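Local atomic coordinates of alpha-L-rhamnosidase (Streptomyces avermitilis, PDB entry 3W5M), a protein that hydrolyses terminal non-reducing alpha-L-rhamnose residues from rhamnosides, including citrus flavonoids such as naringin and the arabinogalactan-protein gum arabic. Residues A[42-47]-A[60-65]; A[25-30]-A[86-91]. All blocks are in the same frame, centred on the assembly; numbering follows the deposited sequence.

Contact 1: residues A[42-47]-A[60-65]; sequences AYQVRV and WDSGKV
Asp61 OD1 is gripped by two N-H groups. Gln44 NE2 reaches it across the hairpin on the syn lone pair, at 2.9 Å and nearly straight (171° at the hydrogen), with OD1 close to the amide plane. Gly63 N, 2.7 Å from Asp61 OD1, approaches from the anti side, tilted out of the carboxylate plane, and closes an Asx turn. The other oxygen, OD2, lies at the edge of the Arg46 guanidinium in a salt bridge whose one hydrogen bond, from Arg46 NE at 3.3 Å, is weak.

Next to this turn, Ser62 OG takes a role a strand would give to a carbonyl: it accepts from Val45 N at 2.8 Å and donates to Gly63 O. With OG set between its own backbone N and carbonyl carbon (chi1 58°), the hydroxyl faces Val45 N, while Ser62 N bonds back to Val45 O. Past this irregularity the register slips by one residue, and Tyr43 pairs with Val65.

On the face turned away from Asp61 and Arg46, Val65 CB sits over the Tyr43 ring, 3.7 Å from CZ, and Val47 CG2 meets the edge of Trp60, 3.8 Å from CE3. The Ser62 and Asp61 side chains, with the Ser62-Val45 backbone bond, thus join the strands where the regular ladder is interrupted.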
ATOM      1  N   ALA A  42      10.605 -23.017 -31.875  1.00 30.21           N
ATOM      2  CA  ALA A  42      11.670 -22.018 -32.021  1.00 28.29           C
ATOM      3  C   ALA A  42      11.125 -20.616 -31.963  1.00 27.30           C
ATOM      4  O   ALA A  42       9.930 -20.421 -32.187  1.00 29.08           O
ATOM      5  CB  ALA A  42      12.410 -22.246 -33.346  1.00 28.85           C
ATOM      6  N   TYR A  43      11.990 -19.635 -31.695  1.00 25.08           N
ATOM      7  CA  TYR A  43      11.597 -18.223 -31.789  1.00 27.04           C
ATOM      8  C   TYR A  43      12.725 -17.413 -32.388  1.00 26.13           C
ATOM      9  O   TYR A  43      13.861 -17.861 -32.424  1.00 29.50           O
ATOM     10  CB  TYR A  43      11.240 -17.644 -30.406  1.00 24.89           C
ATOM     11  CG  TYR A  43      12.410 -17.581 -29.432  1.00 25.79           C
ATOM     12  CD1 TYR A  43      13.282 -16.484 -29.430  1.00 26.48           C
ATOM     13  CD2 TYR A  43      12.633 -18.598 -28.497  1.00 25.33           C
ATOM     14  CE1 TYR A  43      14.346 -16.407 -28.548  1.00 26.28           C
ATOM     15  CE2 TYR A  43      13.703 -18.521 -27.600  1.00 27.21           C
ATOM     16  CZ  TYR A  43      14.563 -17.430 -27.648  1.00 26.47           C
ATOM     17  OH  TYR A  43      15.623 -17.322 -26.770  1.00 27.38           O
ATOM     18  N   GLN A  44      12.406 -16.210 -32.825  1.00 26.77           N
ATOM     19  CA  GLN A  44      13.411 -15.280 -33.279  1.00 28.90           C
ATOM     20  C   GLN A  44      13.001 -13.895 -32.908  1.00 27.41           C
ATOM     21  O   GLN A  44      11.916 -13.445 -33.294  1.00 26.72           O
ATOM     22  CB  GLN A  44      13.582 -15.357 -34.805  1.00 30.64           C
ATOM     23  CG  GLN A  44      14.473 -14.266 -35.398  1.00 31.80           C
ATOM     24  CD  GLN A  44      14.644 -14.404 -36.906  1.00 33.60           C
ATOM     25  OE1 GLN A  44      13.846 -15.070 -37.567  1.00 32.56           O
ATOM     26  NE2 GLN A  44      15.670 -13.745 -37.456  1.00 31.57           N
ATOM     27  N   VAL A  45      13.894 -13.189 -32.201  1.00 26.60           N
ATOM     28  CA  VAL A  45      13.629 -11.823 -31.799  1.00 26.92           C
ATOM     29  C   VAL A  45      14.510 -10.840 -32.554  1.00 26.70           C
ATOM     30  O   VAL A  45      15.698 -11.064 -32.711  1.00 28.56           O
ATOM     31  CB  VAL A  45      13.837 -11.632 -30.272  1.00 25.91           C
ATOM     32  CG1 VAL A  45      13.695 -10.156 -29.894  1.00 25.42           C
ATOM     33  CG2 VAL A  45      12.892 -12.532 -29.484  1.00 27.22           C
ATOM     34  N   ARG A  46      13.917  -9.758 -33.022  1.00 27.76           N
ATOM     35  CA  ARG A  46      14.704  -8.667 -33.593  1.00 29.56           C
ATOM     36  C   ARG A  46      14.441  -7.397 -32.845  1.00 28.02           C
ATOM     37  O   ARG A  46      13.315  -7.155 -32.439  1.00 27.32           O
ATOM     38  CB  ARG A  46      14.329  -8.437 -35.043  1.00 30.63           C
ATOM     39  CG  ARG A  46      14.712  -9.557 -35.971  1.00 34.64           C
ATOM     40  CD  ARG A  46      14.126  -9.225 -37.321  1.00 37.40           C
ATOM     41  NE  ARG A  46      14.717 -10.049 -38.363  1.00 42.88           N
ATOM     42  CZ  ARG A  46      14.318 -10.034 -39.628  1.00 39.07           C
ATOM     43  NH1 ARG A  46      13.315  -9.243 -40.012  1.00 37.22           N
ATOM     44  NH2 ARG A  46      14.921 -10.826 -40.493  1.00 39.27           N
ATOM     45  N   VAL A  47      15.488  -6.587 -32.687  1.00 27.62           N
ATOM     46  CA  VAL A  47      15.415  -5.300 -32.015  1.00 26.87           C
ATOM     47  C   VAL A  47      16.125  -4.293 -32.910  1.00 26.79           C
ATOM     48  O   VAL A  47      17.204  -4.587 -33.435  1.00 26.10           O
ATOM     49  CB  VAL A  47      16.127  -5.324 -30.625  1.00 27.25           C
ATOM     50  CG1 VAL A  47      15.902  -4.015 -29.886  1.00 26.09           C
ATOM     51  CG2 VAL A  47      15.696  -6.511 -29.784  1.00 25.28           C
ATOM     52  N   TRP A  60      19.698  -5.900 -32.480  1.00 31.23           N
ATOM     53  CA  TRP A  60      19.847  -7.325 -32.207  1.00 29.84           C
ATOM     54  C   TRP A  60      18.993  -8.156 -33.148  1.00 29.96           C
ATOM     55  O   TRP A  60      17.926  -7.732 -33.577  1.00 29.18           O
ATOM     56  CB  TRP A  60      19.443  -7.644 -30.767  1.00 30.57           C
ATOM     57  CG  TRP A  60      19.743  -9.054 -30.283  1.00 28.05           C
ATOM     58  CD1 TRP A  60      20.905  -9.770 -30.471  1.00 28.57           C
ATOM     59  CD2 TRP A  60      18.899  -9.877 -29.466  1.00 28.72           C
ATOM     60  NE1 TRP A  60      20.815 -10.985 -29.845  1.00 28.47           N
ATOM     61  CE2 TRP A  60      19.597 -11.079 -29.217  1.00 28.17           C
ATOM     62  CE3 TRP A  60      17.617  -9.712 -28.917  1.00 25.95           C
ATOM     63  CZ2 TRP A  60      19.051 -12.120 -28.459  1.00 28.43           C
ATOM     64  CZ3 TRP A  60      17.068 -10.750 -28.175  1.00 28.49           C
ATOM     65  CH2 TRP A  60      17.788 -11.941 -27.944  1.00 28.39           C
ATOM     66  N   ASP A  61      19.501  -9.337 -33.458  1.00 30.82           N
ATOM     67  CA  ASP A  61      18.749 -10.371 -34.124  1.00 31.79           C
ATOM     68  C   ASP A  61      19.210 -11.662 -33.502  1.00 29.72           C
ATOM     69  O   ASP A  61      20.323 -12.091 -33.740  1.00 30.97           O
ATOM     70  CB  ASP A  61      19.035 -10.385 -35.627  1.00 35.06           C
ATOM     71  CG  ASP A  61      18.110 -11.323 -36.387  1.00 38.71           C
ATOM     72  OD1 ASP A  61      17.715 -12.389 -35.837  1.00 38.40           O
ATOM     73  OD2 ASP A  61      17.776 -10.989 -37.541  1.00 40.25           O
ATOM     74  N   SER A  62      18.353 -12.304 -32.715  1.00 30.07           N
ATOM     75  CA  SER A  62      18.735 -13.540 -32.043  1.00 28.49           C
ATOM     76  C   SER A  62      19.025 -14.637 -33.054  1.00 30.90           C
ATOM     77  O   SER A  62      19.617 -15.643 -32.688  1.00 32.52           O
ATOM     78  CB  SER A  62      17.601 -14.041 -31.158  1.00 27.99           C
ATOM     79  OG  SER A  62      16.436 -14.252 -31.949  1.00 29.13           O
ATOM     80  N   GLY A  63      18.570 -14.449 -34.298  1.00 33.99           N
ATOM     81  CA  GLY A  63      18.392 -15.572 -35.226  1.00 36.48           C
ATOM     82  C   GLY A  63      17.378 -16.585 -34.689  1.00 37.33           C
ATOM     83  O   GLY A  63      16.779 -16.383 -33.619  1.00 37.55           O
ATOM     84  N   LYS A  64      17.182 -17.683 -35.414  1.00 38.41           N
ATOM     85  CA  LYS A  64      16.221 -18.721 -35.002  1.00 37.55           C
ATOM     86  C   LYS A  64      16.768 -19.519 -33.817  1.00 36.33           C
ATOM     87  O   LYS A  64      17.785 -20.191 -33.926  1.00 37.07           O
ATOM     88  CB  LYS A  64      15.869 -19.646 -36.179  1.00 37.67           C
ATOM     89  CG  LYS A  64      14.846 -20.730 -35.863  1.00 38.79           C
ATOM     90  CD  LYS A  64      14.542 -21.576 -37.100  1.00 39.02           C
ATOM     91  CE  LYS A  64      13.478 -22.619 -36.793  1.00 43.30           C
ATOM     92  NZ  LYS A  64      12.866 -23.209 -38.016  1.00 46.52           N
ATOM     93  N   VAL A  65      16.086 -19.429 -32.673  1.00 35.57           N
ATOM     94  CA  VAL A  65      16.544 -20.085 -31.453  1.00 32.14           C
ATOM     95  C   VAL A  65      15.621 -21.247 -31.134  1.00 34.96           C
ATOM     96  O   VAL A  65      14.400 -21.073 -30.998  1.00 33.81           O
ATOM     97  CB  VAL A  65      16.613 -19.111 -30.243  1.00 32.32           C
ATOM     98  CG1 VAL A  65      17.248 -19.780 -29.041  1.00 31.72           C
ATOM     99  CG2 VAL A  65      17.380 -17.846 -30.590  1.00 30.73           C
TER

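Contact 2: residues A[25-30]-A[86-91]; sequences PRLSWP and YFWSVR
Leu27 and Trp88 run antiparallel alongside one another, the leucine laying its branched end over one face of the indole. CD2 stands above the centre of the six-membered ring, 3.9 Å from its centroid and only 8° off the normal, a clear CH-pi contact. The other methyl, CD1, comes within 4.0 Å of Trp88 CE3, so both branches rest on the ring.

The second pair reverses the roles. Here strand 26-32 supplies the indole and strand 85-94 the methyls: Val90 stands roughly perpendicular to Trp29, with CG2 over the centre of the six-membered ring, 3.8 Å from the centroid and 10° off the normal. Val90 CG1 fills the place beside it, 3.8 Å from Trp29 CB. Trp29 CG sits between its own backbone N and carbonyl carbon (chi1 47°), and the ring turns a face to the valine.

The two tryptophans meet between these pairs. Trp29 CE3 comes to the edge of Trp88, 4.1 Å from CZ3, and Ser28 O lies near the plane of the same ring, 3.8 Å from CH2. Replacing Trp88 by an alanine is likely to open a gap beneath Leu27 and leave Trp29 CE3 without its neighbour.

No hydrogen bond joins the segments. Trp29 NE1 instead bonds to Gln40 OE1, and Ser28, whose CB points away from strand 85-94, bonds through OG to Leu72 N. Val45 touches Leu27, Trp29 and Val90, extending the apolar layer. Such packing of two antiparallel sheets face to face through buried aromatic and aliphatic side chains is typical of a beta-sandwich, here the immunoglobulin-like fold of the N-terminal domain.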
ATOM      1  N   PRO A  25      15.972  -6.712 -20.364  1.00 21.20           N
ATOM      2  CA  PRO A  25      14.506  -6.747 -20.191  1.00 20.32           C
ATOM      3  C   PRO A  25      13.933  -8.068 -20.689  1.00 19.82           C
ATOM      4  O   PRO A  25      14.365  -8.571 -21.726  1.00 22.30           O
ATOM      5  CB  PRO A  25      13.993  -5.560 -21.044  1.00 21.04           C
ATOM      6  CG  PRO A  25      15.148  -5.115 -21.860  1.00 22.20           C
ATOM      7  CD  PRO A  25      16.410  -5.571 -21.170  1.00 19.58           C
ATOM      8  N   ARG A  26      12.952  -8.609 -19.971  1.00 20.31           N
ATOM      9  CA  ARG A  26      12.398  -9.941 -20.280  1.00 18.96           C
ATOM     10  C   ARG A  26      11.173  -9.826 -21.157  1.00 20.01           C
ATOM     11  O   ARG A  26      10.194  -9.164 -20.795  1.00 19.79           O
ATOM     12  CB  ARG A  26      12.077 -10.695 -19.000  1.00 20.41           C
ATOM     13  CG  ARG A  26      13.340 -11.047 -18.213  1.00 21.60           C
ATOM     14  CD  ARG A  26      12.995 -11.535 -16.795  1.00 20.99           C
ATOM     15  NE  ARG A  26      12.345 -10.463 -16.046  1.00 21.68           N
ATOM     16  CZ  ARG A  26      11.690 -10.633 -14.893  1.00 22.60           C
ATOM     17  NH1 ARG A  26      11.598 -11.836 -14.335  1.00 23.40           N
ATOM     18  NH2 ARG A  26      11.125  -9.593 -14.313  1.00 21.90           N
ATOM     19  N   LEU A  27      11.216 -10.519 -22.285  1.00 18.96           N
ATOM     20  CA  LEU A  27      10.222 -10.379 -23.346  1.00 20.07           C
ATOM     21  C   LEU A  27       9.253 -11.555 -23.280  1.00 19.73           C
ATOM     22  O   LEU A  27       9.665 -12.696 -22.973  1.00 21.92           O
ATOM     23  CB  LEU A  27      10.964 -10.398 -24.695  1.00 19.24           C
ATOM     24  CG  LEU A  27      12.061  -9.335 -24.885  1.00 20.59           C
ATOM     25  CD1 LEU A  27      12.758  -9.570 -26.221  1.00 21.94           C
ATOM     26  CD2 LEU A  27      11.450  -7.956 -24.846  1.00 20.75           C
ATOM     27  N   SER A  28       7.974 -11.303 -23.567  1.00 20.09           N
ATOM     28  CA  SER A  28       6.962 -12.360 -23.554  1.00 20.56           C
ATOM     29  C   SER A  28       6.074 -12.279 -24.785  1.00 21.48           C
ATOM     30  O   SER A  28       5.752 -11.170 -25.246  1.00 19.71           O
ATOM     31  CB  SER A  28       6.077 -12.264 -22.306  1.00 21.71           C
ATOM     32  OG  SER A  28       6.817 -12.564 -21.107  1.00 23.50           O
ATOM     33  N   TRP A  29       5.671 -13.430 -25.308  1.00 21.56           N
ATOM     34  CA  TRP A  29       4.785 -13.476 -26.494  1.00 22.85           C
ATOM     35  C   TRP A  29       3.657 -14.507 -26.366  1.00 24.56           C
ATOM     36  O   TRP A  29       3.762 -15.630 -26.858  1.00 24.99           O
ATOM     37  CB  TRP A  29       5.578 -13.612 -27.815  1.00 22.89           C
ATOM     38  CG  TRP A  29       6.673 -14.667 -27.825  1.00 22.99           C
ATOM     39  CD1 TRP A  29       6.546 -15.985 -28.171  1.00 23.49           C
ATOM     40  CD2 TRP A  29       8.058 -14.469 -27.515  1.00 21.76           C
ATOM     41  NE1 TRP A  29       7.766 -16.620 -28.064  1.00 22.40           N
ATOM     42  CE2 TRP A  29       8.705 -15.717 -27.671  1.00 21.39           C
ATOM     43  CE3 TRP A  29       8.811 -13.361 -27.095  1.00 20.81           C
ATOM     44  CZ2 TRP A  29      10.071 -15.892 -27.444  1.00 20.20           C
ATOM     45  CZ3 TRP A  29      10.183 -13.523 -26.905  1.00 21.84           C
ATOM     46  CH2 TRP A  29      10.795 -14.788 -27.060  1.00 21.45           C
ATOM     47  N   PRO A  30       2.558 -14.115 -25.701  1.00 24.00           N
ATOM     48  CA  PRO A  30       1.383 -14.982 -25.735  1.00 25.35           C
ATOM     49  C   PRO A  30       1.023 -15.258 -27.208  1.00 24.85           C
ATOM     50  O   PRO A  30       1.199 -14.377 -28.077  1.00 23.95           O
ATOM     51  CB  PRO A  30       0.289 -14.130 -25.061  1.00 25.09           C
ATOM     52  CG  PRO A  30       1.003 -13.020 -24.342  1.00 24.36           C
ATOM     53  CD  PRO A  30       2.290 -12.804 -25.086  1.00 23.84           C
ATOM     54  N   TYR A  86      13.652   1.253 -28.000  1.00 23.24           N
ATOM     55  CA  TYR A  86      13.994   0.047 -28.728  1.00 23.36           C
ATOM     56  C   TYR A  86      12.747  -0.612 -29.280  1.00 25.58           C
ATOM     57  O   TYR A  86      11.843  -0.979 -28.525  1.00 23.67           O
ATOM     58  CB  TYR A  86      14.741  -0.942 -27.832  1.00 24.06           C
ATOM     59  CG  TYR A  86      16.118  -0.441 -27.473  1.00 24.61           C
ATOM     60  CD1 TYR A  86      17.199  -0.629 -28.351  1.00 26.25           C
ATOM     61  CD2 TYR A  86      16.346   0.276 -26.299  1.00 25.06           C
ATOM     62  CE1 TYR A  86      18.463  -0.144 -28.037  1.00 26.81           C
ATOM     63  CE2 TYR A  86      17.620   0.763 -25.984  1.00 25.10           C
ATOM     64  CZ  TYR A  86      18.669   0.540 -26.852  1.00 26.55           C
ATOM     65  OH  TYR A  86      19.934   1.004 -26.545  1.00 27.56           O
ATOM     66  N   PHE A  87      12.711  -0.775 -30.601  1.00 24.60           N
ATOM     67  CA  PHE A  87      11.577  -1.428 -31.249  1.00 26.48           C
ATOM     68  C   PHE A  87      11.885  -2.905 -31.385  1.00 26.07           C
ATOM     69  O   PHE A  87      13.054  -3.303 -31.544  1.00 27.06           O
ATOM     70  CB  PHE A  87      11.261  -0.777 -32.593  1.00 24.71           C
ATOM     71  CG  PHE A  87      10.726   0.610 -32.475  1.00 27.81           C
ATOM     72  CD1 PHE A  87      11.590   1.689 -32.369  1.00 28.42           C
ATOM     73  CD2 PHE A  87       9.351   0.846 -32.458  1.00 28.29           C
ATOM     74  CE1 PHE A  87      11.099   2.979 -32.262  1.00 29.68           C
ATOM     75  CE2 PHE A  87       8.848   2.134 -32.353  1.00 30.14           C
ATOM     76  CZ  PHE A  87       9.727   3.203 -32.261  1.00 29.86           C
ATOM     77  N   TRP A  88      10.860  -3.733 -31.208  1.00 25.26           N
ATOM     78  CA  TRP A  88      11.059  -5.151 -31.304  1.00 22.59           C
ATOM     79  C   TRP A  88       9.876  -5.890 -31.881  1.00 24.20           C
ATOM     80  O   TRP A  88       8.752  -5.420 -31.884  1.00 24.17           O
ATOM     81  CB  TRP A  88      11.497  -5.775 -29.965  1.00 23.40           C
ATOM     82  CG  TRP A  88      10.394  -5.891 -28.929  1.00 21.75           C
ATOM     83  CD1 TRP A  88       9.820  -4.883 -28.241  1.00 22.66           C
ATOM     84  CD2 TRP A  88       9.757  -7.100 -28.505  1.00 22.42           C
ATOM     85  NE1 TRP A  88       8.833  -5.383 -27.408  1.00 23.18           N
ATOM     86  CE2 TRP A  88       8.796  -6.746 -27.537  1.00 22.73           C
ATOM     87  CE3 TRP A  88       9.924  -8.454 -28.835  1.00 22.88           C
ATOM     88  CZ2 TRP A  88       8.003  -7.697 -26.878  1.00 23.09           C
ATOM     89  CZ3 TRP A  88       9.114  -9.412 -28.200  1.00 25.14           C
ATOM     90  CH2 TRP A  88       8.167  -9.020 -27.221  1.00 22.60           C
ATOM     91  N   SER A  89      10.182  -7.084 -32.341  1.00 25.50           N
ATOM     92  CA  SER A  89       9.240  -7.939 -32.989  1.00 27.00           C
ATOM     93  C   SER A  89       9.745  -9.344 -32.778  1.00 25.19           C
ATOM     94  O   SER A  89      10.942  -9.572 -32.677  1.00 24.60           O
ATOM     95  CB  SER A  89       9.195  -7.609 -34.482  1.00 28.39           C
ATOM     96  OG  SER A  89       8.060  -8.195 -35.088  1.00 32.45           O
ATOM     97  N   VAL A  90       8.824 -10.287 -32.702  1.00 26.37           N
ATOM     98  CA  VAL A  90       9.175 -11.697 -32.582  1.00 24.63           C
ATOM     99  C   VAL A  90       8.293 -12.520 -33.547  1.00 27.15           C
ATOM    100  O   VAL A  90       7.179 -12.101 -33.922  1.00 28.44           O
ATOM    101  CB  VAL A  90       9.007 -12.197 -31.114  1.00 26.69           C
ATOM    102  CG1 VAL A  90       7.559 -12.082 -30.631  1.00 26.46           C
ATOM    103  CG2 VAL A  90       9.509 -13.611 -30.936  1.00 23.81           C
ATOM    104  N   ARG A  91       8.814 -13.666 -33.946  1.00 25.76           N
ATOM    105  CA  ARG A  91       8.058 -14.661 -34.694  1.00 30.49           C
ATOM    106  C   ARG A  91       8.476 -15.999 -34.153  1.00 29.06           C
ATOM    107  O   ARG A  91       9.544 -16.131 -33.552  1.00 29.01           O
ATOM    108  CB  ARG A  91       8.299 -14.574 -36.216  1.00 30.47           C
ATOM    109  CG  ARG A  91       9.720 -14.858 -36.658  1.00 32.47           C
ATOM    110  CD  ARG A  91       9.725 -15.202 -38.138  1.00 35.65           C
ATOM    111  NE  ARG A  91      11.079 -15.321 -38.656  1.00 37.83           N
ATOM    112  CZ  ARG A  91      11.371 -15.384 -39.950  1.00 41.22           C
ATOM    113  NH1 ARG A  91      10.388 -15.330 -40.843  1.00 36.61           N
ATOM    114  NH2 ARG A  91      12.641 -15.500 -40.340  1.00 39.09           N
TER

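Both contacts lie in the N-terminal immunoglobulin-like domain, their centres about 10 Å apart and away from the rhamnose- and calcium-binding sites. Along the chain, contact 1 falls wholly between the two segments of contact 2: strand 26-32 comes first, then the hairpin of strands 40-48 and 60-66, then strand 85-94. Strands 40-48 and 85-94 are neighbours in one four-stranded antiparallel sheet, where Gln44 N lies 3.0 Å from Arg91 O, a probable hydrogen bond, while strand 26-32 belongs to the other sheet. Contact 1 therefore builds the outer edge of one sheet, and contact 2 packs that sheet against its partner, so together they join in-sheet pairing to the sandwich core.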